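Local coordinates for DNA damage response protein Rtt109, putative (Neosartorya fumigata, PDB 5ZB9) that probably transfers the acetyl group of acetyl-CoA to histone H3 as part of the DNA damage response in the nucleus, at residues A[16-21]-A[105-110]; A[122-127]-A[132-137]; A[138-143]-A[167-172]; A[254-259]-A[295-300]; A[452-455]-A[461-464]. One frame throughout, in Å; residues are numbered along the deposited sequence. Where two conformers were deposited one is given.

From the N terminus the five contacts follow one another in series, none nested in or crossing another. Contact 1 closes the longest loop, bringing the turn before strand 22-35 against the loop that leads into helix 111-127, with strands 22-35, 50-61, 71-82 and 86-96 between. Contact 2 folds the far end of that helix back onto strand 133-140. Contact 3 carries on along the same strand and joins its last residues to helix 162-177 at the CoA site. Contact 4, on the opposite side of the chain's centre from contacts 1 and 5, fixes a loop to the start of helix 297-304. Contact 5 closes the short return from helix 439-457 into strand 464-467.

Contact 1: residues A[16-21]-A[105-110]; sequences VLPTGV and NAPKVS
The puckered rings of Pro18 and Pro107 cross obliquely, with CB of Pro18 against CG of Pro107 at 3.8 Å. Their neighbours continue the contact on both flanks. Farther along the Pro18 ring, its CG touches CG2 of Val109 at 3.9 Å, the two side chains sliding past each other in opposite directions. At the other end of the patch CG2 of Val21 reaches CD of Pro107 at 3.7 Å, so the Pro107 ring is touched by Pro18 and Val21 alike. In Val21 CG1 is turned away from the backbone N (chi1 176°), and CG2, beside that N, is the branch that reaches the proline.

All of this is van der Waals contact between saturated carbons, which suits proline and valine: rigid or branched, they lose little conformational freedom on packing. Leu111 of helix 111-127 also touches Pro18 and Val21. The backbone of 16-21 is held by its own bond, Val21 N to Pro18 O at 3.0 Å, with Gly20 taking a positive phi (90°) that most other residues avoid. The result is a type II beta turn between helix 9-16 and strand 22-35, packed on the loop whose Ser110 stands at the N-cap of helix 111-127, with a weak bond from Arg113 N to its OG; that helix carries the CoA-binding residues Leu112 and Arg113.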
# COMPACT_ATOMS: atom_id res chain seq x y z
N VAL A 16 -3.44 18.74 7.52
CA VAL A 16 -4.41 18.42 6.47
C VAL A 16 -5.83 18.27 7.01
O VAL A 16 -6.79 18.42 6.25
CB VAL A 16 -4.02 17.12 5.70
CG1 VAL A 16 -2.59 17.20 5.21
CG2 VAL A 16 -4.23 15.88 6.55
N LEU A 17 -5.97 18.00 8.30
CA LEU A 17 -7.31 17.83 8.87
C LEU A 17 -7.98 19.18 9.04
O LEU A 17 -7.33 20.17 9.35
CB LEU A 17 -7.25 17.09 10.22
CG LEU A 17 -6.87 15.61 10.16
CD1 LEU A 17 -6.76 15.02 11.55
CD2 LEU A 17 -7.89 14.82 9.34
N PRO A 18 -9.30 19.23 8.82
CA PRO A 18 -10.04 20.49 9.00
C PRO A 18 -9.89 21.05 10.42
O PRO A 18 -9.86 20.29 11.39
CB PRO A 18 -11.48 20.10 8.72
CG PRO A 18 -11.38 18.90 7.83
CD PRO A 18 -10.16 18.16 8.27
N THR A 19 -9.80 22.37 10.51
CA THR A 19 -9.74 23.08 11.78
C THR A 19 -10.78 22.59 12.77
O THR A 19 -11.97 22.53 12.46
CB THR A 19 -9.93 24.59 11.57
OG1 THR A 19 -8.75 25.13 10.95
CG2 THR A 19 -10.17 25.30 12.89
N GLY A 20 -10.33 22.21 13.96
CA GLY A 20 -11.24 21.78 15.01
C GLY A 20 -11.53 20.30 15.01
O GLY A 20 -12.16 19.80 15.94
N VAL A 21 -11.10 19.58 13.98
CA VAL A 21 -11.23 18.13 14.00
C VAL A 21 -10.18 17.55 14.94
O VAL A 21 -8.98 17.75 14.75
CB VAL A 21 -11.09 17.51 12.60
CG1 VAL A 21 -11.13 15.99 12.70
CG2 VAL A 21 -12.18 18.01 11.68
N ASN A 105 -19.41 17.72 15.09
CA ASN A 105 -19.01 18.62 14.00
C ASN A 105 -17.91 18.04 13.12
O ASN A 105 -16.81 18.59 13.05
CB ASN A 105 -18.56 19.98 14.56
CG ASN A 105 -19.68 20.75 15.22
OD1 ASN A 105 -20.34 21.58 14.59
ND2 ASN A 105 -19.91 20.48 16.50
N ALA A 106 -18.20 16.93 12.45
CA ALA A 106 -17.23 16.29 11.57
C ALA A 106 -17.50 16.65 10.11
O ALA A 106 -18.44 16.13 9.51
CB ALA A 106 -17.25 14.78 11.75
N PRO A 107 -16.66 17.53 9.53
CA PRO A 107 -16.81 18.03 8.16
C PRO A 107 -16.96 16.94 7.09
O PRO A 107 -16.73 15.75 7.36
CB PRO A 107 -15.52 18.83 7.94
CG PRO A 107 -15.18 19.33 9.30
CD PRO A 107 -15.54 18.19 10.23
N LYS A 108 -17.35 17.37 5.90
CA LYS A 108 -17.85 16.48 4.86
C LYS A 108 -16.77 15.77 4.03
O LYS A 108 -17.03 14.70 3.47
CB LYS A 108 -18.77 17.26 3.92
CG LYS A 108 -20.03 17.80 4.59
CD LYS A 108 -21.04 18.30 3.57
CE LYS A 108 -22.38 18.62 4.21
NZ LYS A 108 -23.42 18.97 3.20
N VAL A 109 -15.57 16.36 3.95
CA VAL A 109 -14.45 15.69 3.29
C VAL A 109 -14.20 14.34 3.96
O VAL A 109 -14.38 14.22 5.18
CB VAL A 109 -13.16 16.54 3.32
CG1 VAL A 109 -13.27 17.73 2.37
CG2 VAL A 109 -12.86 17.00 4.74
N SER A 110 -13.83 13.33 3.19
CA SER A 110 -13.58 12.02 3.78
C SER A 110 -12.34 12.13 4.66
O SER A 110 -11.22 12.21 4.16
CB SER A 110 -13.40 10.92 2.71
OG SER A 110 -13.35 9.60 3.27

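Contact 2: residues A[122-127]-A[132-137]; sequences FLVQTH and VRLMVS
Leu134 on strand 133-140 meets Val124 and His127 on helix 111-127, inside the beta-alpha-beta unit formed by strand 86-96, this helix and strand 133-140. Starting at CB, which points toward the helix, the leucine extends its chain away from its own backbone N (chi1 -175°), carrying CG toward the helix. There it forks. CD1 settles against the backbone of His127, 4.1 Å from its C, while CD2 comes within 4.1 Å of CG2 of Val124, the two side chains meeting obliquely.

That same Val124 methyl also touches CG2 of Val136, 3.7 Å away, with the valines crossing at about a right angle. One branch therefore serves two strand residues whose side chains project from the same face of the strand. Helix and strand run nearly antiparallel, at 161°, with their axes 10.1 Å apart, a gap that leucine and valine fill well. Ile89 and Ile323 on the flanking strands also press on Val124, making it part of the buried core. On the helix itself, O of Phe122 accepts from Thr126 twice, from opposite faces of its carbonyl plane: from OG1 at 3.1 Å and from N at 3.2 Å.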
# COMPACT_ATOMS: atom_id res chain seq x y z
N PHE A 122 3.57 10.38 4.66
CA PHE A 122 4.53 10.31 5.74
C PHE A 122 5.55 9.19 5.53
O PHE A 122 6.75 9.41 5.66
CB PHE A 122 3.80 10.11 7.07
CG PHE A 122 4.71 9.84 8.23
CD1 PHE A 122 5.44 10.86 8.80
CD2 PHE A 122 4.82 8.57 8.75
CE1 PHE A 122 6.27 10.62 9.87
CE2 PHE A 122 5.65 8.33 9.83
CZ PHE A 122 6.38 9.36 10.38
N LEU A 123 5.07 8.00 5.18
CA LEU A 123 5.96 6.85 5.02
C LEU A 123 6.85 7.02 3.79
O LEU A 123 7.99 6.54 3.78
CB LEU A 123 5.15 5.55 4.93
CG LEU A 123 4.31 5.21 6.17
CD1 LEU A 123 3.38 4.03 5.91
CD2 LEU A 123 5.19 4.96 7.40
N VAL A 124 6.35 7.70 2.76
CA VAL A 124 7.16 7.96 1.58
C VAL A 124 8.31 8.93 1.89
O VAL A 124 9.45 8.67 1.52
CB VAL A 124 6.32 8.54 0.43
CG1 VAL A 124 7.23 9.08 -0.67
CG2 VAL A 124 5.37 7.48 -0.12
N GLN A 125 8.00 10.02 2.58
CA GLN A 125 9.01 11.01 2.97
C GLN A 125 10.13 10.38 3.79
O GLN A 125 11.29 10.73 3.62
CB GLN A 125 8.39 12.16 3.77
CG GLN A 125 7.32 12.94 3.00
CD GLN A 125 6.56 13.93 3.89
OE1 GLN A 125 7.08 14.39 4.91
NE2 GLN A 125 5.33 14.25 3.51
N THR A 126 9.78 9.45 4.67
CA THR A 126 10.74 8.92 5.62
C THR A 126 11.44 7.64 5.17
O THR A 126 12.32 7.15 5.87
CB THR A 126 10.08 8.63 6.99
OG1 THR A 126 9.07 7.64 6.83
CG2 THR A 126 9.45 9.89 7.56
N HIS A 127 11.05 7.08 4.03
CA HIS A 127 11.67 5.83 3.58
C HIS A 127 12.29 5.99 2.21
O HIS A 127 12.94 5.08 1.70
CB HIS A 127 10.64 4.70 3.59
CG HIS A 127 10.21 4.32 4.97
ND1 HIS A 127 10.78 3.27 5.66
CD2 HIS A 127 9.32 4.89 5.81
CE1 HIS A 127 10.23 3.20 6.86
NE2 HIS A 127 9.34 4.17 6.97
N VAL A 132 17.32 5.75 -5.16
CA VAL A 132 16.58 4.48 -5.18
C VAL A 132 15.10 4.67 -5.49
O VAL A 132 14.39 5.39 -4.79
CB VAL A 132 16.72 3.75 -3.84
CG1 VAL A 132 15.86 2.48 -3.84
CG2 VAL A 132 18.18 3.43 -3.56
N ARG A 133 14.64 4.01 -6.55
CA ARG A 133 13.23 4.01 -6.93
C ARG A 133 12.33 3.58 -5.76
O ARG A 133 12.65 2.63 -5.03
CB ARG A 133 13.01 3.09 -8.14
CG ARG A 133 11.60 3.11 -8.69
CD ARG A 133 11.52 2.40 -10.03
NE ARG A 133 11.96 3.25 -11.13
CZ ARG A 133 12.91 2.92 -11.99
NH1 ARG A 133 13.53 1.74 -11.89
NH2 ARG A 133 13.25 3.75 -12.96
N LEU A 134 11.22 4.29 -5.57
CA LEU A 134 10.25 3.96 -4.53
C LEU A 134 8.85 3.76 -5.13
O LEU A 134 8.41 4.52 -5.99
CB LEU A 134 10.20 5.05 -3.46
CG LEU A 134 9.30 4.76 -2.26
CD1 LEU A 134 9.91 5.35 -1.01
CD2 LEU A 134 7.88 5.30 -2.45
N MET A 135 8.16 2.73 -4.64
CA MET A 135 6.84 2.39 -5.14
C MET A 135 5.79 2.34 -4.02
O MET A 135 6.03 1.77 -2.95
CB MET A 135 6.89 1.05 -5.87
CG MET A 135 5.53 0.54 -6.29
SD MET A 135 5.64 -0.90 -7.37
CE MET A 135 5.99 -2.19 -6.19
N VAL A 136 4.63 2.94 -4.27
CA VAL A 136 3.48 2.73 -3.41
C VAL A 136 2.51 1.82 -4.15
O VAL A 136 2.20 2.05 -5.32
CB VAL A 136 2.77 4.04 -3.03
CG1 VAL A 136 1.56 3.76 -2.15
CG2 VAL A 136 3.73 4.97 -2.33
N SER A 137 2.05 0.78 -3.48
CA SER A 137 1.23 -0.21 -4.14
C SER A 137 0.10 -0.70 -3.24
O SER A 137 0.19 -0.66 -2.02
CB SER A 137 2.11 -1.38 -4.59
OG SER A 137 1.37 -2.32 -5.36

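Contact 3: residues A[138-143]-A[167-172]; sequences LFARAQ and KWWCRV
Trp169 packs onto Leu138 and Ala140 where helix 162-177 lies against strand 133-140 of the central sheet, beside the CoA-binding site of this acetyltransferase fold. The indole owes its position to chi1 of -85°, which sets CG opposite the carbonyl carbon, and to chi2 of 116°, which turns one broad face toward Leu138. Leu138 takes a less usual course: its CG stands between the backbone N and the carbonyl carbon (chi1 64°), and both methyls end up on the ring. CD1 lies over the five-membered ring, 4.1 Å from its centroid, a CH-pi contact. CD2 sits farther out on the benzo part, 3.5 Å from CE3.

On the opposite face rests Trp168, whose CZ3 is over the centre of the Trp169 ring system, so the indole is clasped between a helix neighbour and a strand leucine. Trp168 and Arg171 belong to the CoA-binding site, which holds no CoA in this chain. Trp169 also touches Ala94 of the same site, consistent with Trp169 backing Trp168 there. A bulky ring suits the helix-to-sheet gap, and the small Ala140 lets it come close to the strand, the alanine CB meeting CD1 of Trp169 obliquely at 3.7 Å.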
# COMPACT_ATOMS: atom_id res chain seq x y z
N LEU A 138 -0.96 -1.18 -3.88
CA LEU A 138 -2.12 -1.73 -3.17
C LEU A 138 -3.03 -2.44 -4.17
O LEU A 138 -2.96 -2.18 -5.37
CB LEU A 138 -2.89 -0.62 -2.45
CG LEU A 138 -3.55 0.45 -3.34
CD1 LEU A 138 -4.96 0.05 -3.81
CD2 LEU A 138 -3.58 1.79 -2.63
N PHE A 139 -3.89 -3.31 -3.67
CA PHE A 139 -4.98 -3.81 -4.49
C PHE A 139 -6.29 -3.34 -3.87
O PHE A 139 -6.40 -3.24 -2.65
CB PHE A 139 -4.93 -5.34 -4.65
CG PHE A 139 -5.19 -6.11 -3.38
CD1 PHE A 139 -4.13 -6.53 -2.58
CD2 PHE A 139 -6.49 -6.45 -3.00
CE1 PHE A 139 -4.36 -7.26 -1.41
CE2 PHE A 139 -6.72 -7.17 -1.83
CZ PHE A 139 -5.66 -7.57 -1.04
N ALA A 140 -7.27 -3.02 -4.70
CA ALA A 140 -8.51 -2.45 -4.21
C ALA A 140 -9.67 -3.39 -4.49
O ALA A 140 -9.93 -3.73 -5.65
CB ALA A 140 -8.77 -1.10 -4.84
N ARG A 141 -10.36 -3.80 -3.43
CA ARG A 141 -11.57 -4.62 -3.55
C ARG A 141 -12.30 -4.66 -2.22
O ARG A 141 -11.68 -4.62 -1.16
CB ARG A 141 -11.23 -6.04 -4.01
CG ARG A 141 -10.48 -6.88 -2.98
CD ARG A 141 -10.07 -8.22 -3.58
NE ARG A 141 -11.24 -8.97 -4.01
CZ ARG A 141 -11.78 -9.98 -3.33
NH1 ARG A 141 -11.23 -10.36 -2.18
NH2 ARG A 141 -12.85 -10.60 -3.79
N ALA A 142 -13.63 -4.70 -2.28
CA ALA A 142 -14.43 -4.88 -1.07
C ALA A 142 -14.24 -6.30 -0.54
O ALA A 142 -14.29 -7.26 -1.30
CB ALA A 142 -15.89 -4.61 -1.36
N GLN A 143 -14.01 -6.43 0.77
CA GLN A 143 -13.72 -7.75 1.31
C GLN A 143 -13.86 -7.81 2.81
O GLN A 143 -14.20 -6.81 3.45
CB GLN A 143 -12.31 -8.19 0.94
CG GLN A 143 -11.24 -7.42 1.65
CD GLN A 143 -9.87 -7.69 1.06
OE1 GLN A 143 -9.04 -6.78 0.93
NE2 GLN A 143 -9.61 -8.95 0.71
N LYS A 167 -11.96 3.78 -7.15
CA LYS A 167 -11.93 5.23 -7.32
C LYS A 167 -11.43 5.91 -6.06
O LYS A 167 -10.70 6.91 -6.14
CB LYS A 167 -13.31 5.77 -7.68
CG LYS A 167 -13.77 5.37 -9.07
CD LYS A 167 -15.17 5.88 -9.37
CE LYS A 167 -15.73 5.17 -10.60
NZ LYS A 167 -17.07 5.68 -11.02
N TRP A 168 -11.81 5.37 -4.91
CA TRP A 168 -11.42 5.96 -3.62
C TRP A 168 -9.90 5.93 -3.45
O TRP A 168 -9.28 6.95 -3.13
CB TRP A 168 -12.11 5.22 -2.47
CG TRP A 168 -11.95 5.85 -1.11
CD1 TRP A 168 -12.70 6.86 -0.58
CD2 TRP A 168 -10.98 5.50 -0.11
NE1 TRP A 168 -12.25 7.16 0.69
CE2 TRP A 168 -11.21 6.34 1.00
CE3 TRP A 168 -9.95 4.55 -0.04
CZ2 TRP A 168 -10.45 6.26 2.16
CZ3 TRP A 168 -9.19 4.48 1.12
CH2 TRP A 168 -9.44 5.32 2.20
N TRP A 169 -9.31 4.77 -3.68
CA TRP A 169 -7.87 4.60 -3.52
C TRP A 169 -7.08 5.45 -4.51
O TRP A 169 -6.01 5.94 -4.18
CB TRP A 169 -7.48 3.13 -3.65
CG TRP A 169 -7.63 2.38 -2.36
CD1 TRP A 169 -8.48 1.35 -2.10
CD2 TRP A 169 -6.91 2.62 -1.15
NE1 TRP A 169 -8.33 0.92 -0.81
CE2 TRP A 169 -7.37 1.69 -0.20
CE3 TRP A 169 -5.92 3.54 -0.77
CZ2 TRP A 169 -6.87 1.64 1.10
CZ3 TRP A 169 -5.43 3.49 0.51
CH2 TRP A 169 -5.90 2.55 1.43
N CYS A 170 -7.61 5.63 -5.71
CA CYS A 170 -6.95 6.53 -6.66
C CYS A 170 -6.97 7.97 -6.14
O CYS A 170 -5.99 8.70 -6.31
CB CYS A 170 -7.60 6.44 -8.04
SG CYS A 170 -7.32 4.84 -8.84
N ARG A 171 -8.05 8.38 -5.47
CA ARG A 171 -8.15 9.72 -4.91
C ARG A 171 -7.20 9.89 -3.73
O ARG A 171 -6.75 10.99 -3.43
CB ARG A 171 -9.59 10.04 -4.51
CG ARG A 171 -10.54 10.30 -5.69
CD ARG A 171 -11.90 10.78 -5.21
NE ARG A 171 -12.58 9.77 -4.40
CZ ARG A 171 -13.55 8.98 -4.85
NH1 ARG A 171 -14.09 8.08 -4.04
NH2 ARG A 171 -13.97 9.09 -6.10
N VAL A 172 -6.90 8.79 -3.04
CA VAL A 172 -5.92 8.82 -1.96
C VAL A 172 -4.53 9.06 -2.52
O VAL A 172 -3.74 9.86 -2.00
CB VAL A 172 -5.92 7.50 -1.16
CG1 VAL A 172 -4.70 7.42 -0.26
CG2 VAL A 172 -7.21 7.34 -0.36

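Contact 4: residues A[254-259]-A[295-300]; sequences CLVPRF and KSLAQF
Val256 and Phe300 approach from opposite directions, and the valine places CG2 over one face of the phenyl ring, 4.1 Å from CE2. The same methyl meets Leu297 obliquely, lying 3.7 Å from its CD1. One branch of the valine is therefore shared by two residues spaced three apart on the first turn of helix 297-304, which brings both side chains to the same flank. Leu297 extends its CG opposite the backbone N (chi1 -172°), and its two methyls divide the work: CD1 takes Val256, whereas CD2 reaches toward CB of Leu255 at 4.2 Å.

A valine suits the loop side, since one compact methyl can meet both a ring face and a leucine methyl. Leu268 of helix 266-272 also touches both Val256 and Phe300, and Leu241 touches both Leu255 and Leu297, which extends the apolar cluster.

The helix start that presents these groups is secured by its own bonds: Ser296 OG accepts from Gln299 N at 3.1 Å, and Gln299 OE1 accepts from Lys295 N, which lies above the amide carbonyl plane, at 3.0 Å. Taken together, this is a serine N-capped first helical turn packed by its apolar flank against an irregular loop, away from the CoA site.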
# COMPACT_ATOMS: atom_id res chain seq x y z
N CYS A 254 8.22 -14.35 -12.57
CA CYS A 254 9.23 -13.52 -11.92
C CYS A 254 8.92 -12.03 -12.02
O CYS A 254 9.59 -11.21 -11.40
CB CYS A 254 10.61 -13.78 -12.53
SG CYS A 254 11.12 -15.51 -12.61
N LEU A 255 7.92 -11.70 -12.82
CA LEU A 255 7.69 -10.31 -13.20
C LEU A 255 6.59 -9.63 -12.39
O LEU A 255 6.39 -8.43 -12.53
CB LEU A 255 7.35 -10.25 -14.69
CG LEU A 255 8.40 -10.91 -15.59
CD1 LEU A 255 8.06 -10.73 -17.06
CD2 LEU A 255 9.79 -10.37 -15.28
N VAL A 256 5.89 -10.39 -11.55
CA VAL A 256 4.78 -9.87 -10.74
C VAL A 256 5.07 -9.95 -9.24
O VAL A 256 5.51 -10.99 -8.75
CB VAL A 256 3.49 -10.65 -11.04
CG1 VAL A 256 2.32 -10.06 -10.27
CG2 VAL A 256 3.21 -10.66 -12.53
N PRO A 257 4.82 -8.87 -8.49
CA PRO A 257 5.17 -8.92 -7.07
C PRO A 257 4.18 -9.74 -6.24
O PRO A 257 2.98 -9.72 -6.53
CB PRO A 257 5.16 -7.45 -6.65
CG PRO A 257 4.18 -6.82 -7.58
CD PRO A 257 4.29 -7.55 -8.89
N ARG A 258 4.67 -10.44 -5.23
CA ARG A 258 3.82 -11.32 -4.42
C ARG A 258 3.56 -10.76 -3.02
O ARG A 258 4.37 -10.91 -2.11
CB ARG A 258 4.46 -12.70 -4.34
CG ARG A 258 4.54 -13.39 -5.70
CD ARG A 258 5.72 -14.35 -5.81
NE ARG A 258 5.82 -14.94 -7.15
CZ ARG A 258 5.32 -16.13 -7.48
NH1 ARG A 258 4.70 -16.87 -6.58
NH2 ARG A 258 5.45 -16.58 -8.72
N PHE A 259 2.41 -10.10 -2.86
CA PHE A 259 2.02 -9.49 -1.59
C PHE A 259 1.06 -10.39 -0.81
O PHE A 259 0.39 -11.24 -1.41
CB PHE A 259 1.35 -8.13 -1.85
CG PHE A 259 2.26 -7.11 -2.45
CD1 PHE A 259 3.29 -6.55 -1.71
CD2 PHE A 259 2.08 -6.69 -3.76
CE1 PHE A 259 4.14 -5.60 -2.27
CE2 PHE A 259 2.92 -5.73 -4.33
CZ PHE A 259 3.95 -5.19 -3.58
N LYS A 295 1.43 -18.23 -20.61
CA LYS A 295 2.73 -18.19 -21.29
C LYS A 295 3.41 -16.82 -21.32
O LYS A 295 4.60 -16.72 -21.61
CB LYS A 295 2.59 -18.70 -22.72
CG LYS A 295 2.14 -20.15 -22.82
CD LYS A 295 3.14 -21.06 -22.11
CE LYS A 295 2.75 -22.53 -22.21
NZ LYS A 295 3.86 -23.39 -21.70
N SER A 296 2.66 -15.77 -21.02
CA SER A 296 3.22 -14.42 -21.01
C SER A 296 2.59 -13.55 -19.94
O SER A 296 1.54 -13.89 -19.37
CB SER A 296 3.04 -13.77 -22.37
OG SER A 296 1.68 -13.42 -22.55
N LEU A 297 3.21 -12.40 -19.69
CA LEU A 297 2.68 -11.43 -18.74
C LEU A 297 1.33 -10.90 -19.22
O LEU A 297 0.39 -10.77 -18.44
CB LEU A 297 3.67 -10.29 -18.54
CG LEU A 297 3.34 -9.30 -17.43
CD1 LEU A 297 2.93 -10.02 -16.16
CD2 LEU A 297 4.54 -8.40 -17.19
N ALA A 298 1.24 -10.60 -20.51
CA ALA A 298 -0.02 -10.15 -21.12
C ALA A 298 -1.14 -11.16 -20.87
O ALA A 298 -2.28 -10.79 -20.60
CB ALA A 298 0.17 -9.93 -22.62
N GLN A 299 -0.80 -12.44 -20.96
CA GLN A 299 -1.78 -13.50 -20.82
C GLN A 299 -2.16 -13.70 -19.35
O GLN A 299 -3.27 -14.13 -19.04
CB GLN A 299 -1.24 -14.79 -21.44
CG GLN A 299 -2.31 -15.79 -21.83
CD GLN A 299 -1.73 -17.10 -22.35
OE1 GLN A 299 -0.52 -17.21 -22.62
NE2 GLN A 299 -2.59 -18.11 -22.49
N PHE A 300 -1.23 -13.39 -18.45
CA PHE A 300 -1.51 -13.40 -17.02
C PHE A 300 -2.62 -12.40 -16.66
O PHE A 300 -3.56 -12.76 -15.96
CB PHE A 300 -0.23 -13.11 -16.22
CG PHE A 300 -0.45 -12.96 -14.73
CD1 PHE A 300 -0.49 -14.07 -13.91
CD2 PHE A 300 -0.60 -11.70 -14.16
CE1 PHE A 300 -0.70 -13.93 -12.54
CE2 PHE A 300 -0.80 -11.55 -12.80
CZ PHE A 300 -0.85 -12.67 -11.99

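Contact 5: residues A[452-455]-A[461-464]; sequences KVAS and WVGQ
Val462 makes most of this contact, meeting Val453 and Ala454 in a tight helix-loop-strand return near the C-terminal end of the modelled chain, where the chain leaves helix 439-457, turns, and comes back alongside it before entering strand 464-467. The two valines cross at about a right angle: CG1 of Val453 lies 4.0 Å from CG1 of Val462 and equally 4.0 Å from CG2 of Val462. In Val462 chi1 is 171°, which puts CG1 opposite the backbone N and sets CG2 beside that N, where it presses on the helix backbone itself. Ala454 permits this approach, because its short side chain does not hold the valine off; its CB is 4.2 Å from Val462 CG2. The same CB also comes within 4.2 Å of the backbone N of Trp461, whose CA is the nearest across the contact to that of Ala454.

The next shell surrounds both partners. Val453 also packs on Ile28 of strand 22-35, so its side chain faces both the returning loop and the sheet. Val462 is covered in addition by His416, and Trp461, its CB directed away from the helix, touches Arg26 and Glu70. Beyond Val462, Gly463 adopts a phi of 114°, where a side chain would run into the preceding carbonyl O; the bend delivers Gln464 to strand 22-35, where it bonds through its backbone to Ile25 while its OE1 pairs with His416 NE2. Val453, Ala454 and Val462 are all buried, and such short side chains pack closely: the tightest approach is CG2 of Val462 to CA of Ala454, 3.6 Å.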
# COMPACT_ATOMS: atom_id res chain seq x y z
N LYS A 452 -3.16 -2.53 25.97
CA LYS A 452 -2.34 -3.64 25.51
C LYS A 452 -1.11 -3.15 24.75
O LYS A 452 -0.00 -3.66 24.94
CB LYS A 452 -3.16 -4.56 24.61
CG LYS A 452 -2.37 -5.72 24.03
CD LYS A 452 -1.97 -6.69 25.11
CE LYS A 452 -1.13 -7.82 24.53
NZ LYS A 452 -0.54 -8.65 25.62
N VAL A 453 -1.32 -2.16 23.89
CA VAL A 453 -0.22 -1.57 23.15
C VAL A 453 0.78 -0.94 24.11
O VAL A 453 1.99 -1.19 24.00
CB VAL A 453 -0.72 -0.52 22.15
CG1 VAL A 453 0.45 0.22 21.53
CG2 VAL A 453 -1.55 -1.17 21.08
N ALA A 454 0.28 -0.15 25.04
CA ALA A 454 1.11 0.49 26.06
C ALA A 454 1.94 -0.54 26.82
O ALA A 454 3.13 -0.32 27.06
CB ALA A 454 0.25 1.28 27.04
N SER A 455 1.32 -1.66 27.17
CA SER A 455 2.01 -2.72 27.90
C SER A 455 3.13 -3.33 27.06
O SER A 455 4.24 -3.55 27.56
CB SER A 455 1.02 -3.81 28.32
OG SER A 455 -0.04 -3.26 29.08
N TRP A 461 1.27 5.21 28.23
CA TRP A 461 0.25 5.66 27.30
C TRP A 461 0.96 5.87 25.98
O TRP A 461 2.00 6.52 25.92
CB TRP A 461 -0.39 6.95 27.82
CG TRP A 461 -1.67 7.36 27.15
CD1 TRP A 461 -2.93 7.01 27.51
CD2 TRP A 461 -1.80 8.27 26.05
NE1 TRP A 461 -3.85 7.61 26.68
CE2 TRP A 461 -3.18 8.40 25.78
CE3 TRP A 461 -0.89 8.97 25.26
CZ2 TRP A 461 -3.66 9.20 24.75
CZ3 TRP A 461 -1.37 9.77 24.24
CH2 TRP A 461 -2.75 9.88 23.99
N VAL A 462 0.41 5.29 24.91
CA VAL A 462 1.02 5.38 23.59
C VAL A 462 0.21 6.29 22.67
O VAL A 462 -1.02 6.24 22.66
CB VAL A 462 1.15 3.98 22.96
CG1 VAL A 462 1.58 4.07 21.49
CG2 VAL A 462 2.12 3.12 23.76
N GLY A 463 0.91 7.12 21.91
CA GLY A 463 0.27 7.91 20.88
C GLY A 463 0.29 9.40 21.14
O GLY A 463 1.09 9.90 21.92
N GLN A 464 -0.60 10.11 20.46
CA GLN A 464 -0.75 11.54 20.70
C GLN A 464 -2.07 12.00 20.15
O GLN A 464 -2.70 11.33 19.32
CB GLN A 464 0.39 12.34 20.06
CG GLN A 464 0.48 12.25 18.56
CD GLN A 464 1.73 12.92 18.01
OE1 GLN A 464 2.74 12.27 17.78
NE2 GLN A 464 1.65 14.22 17.79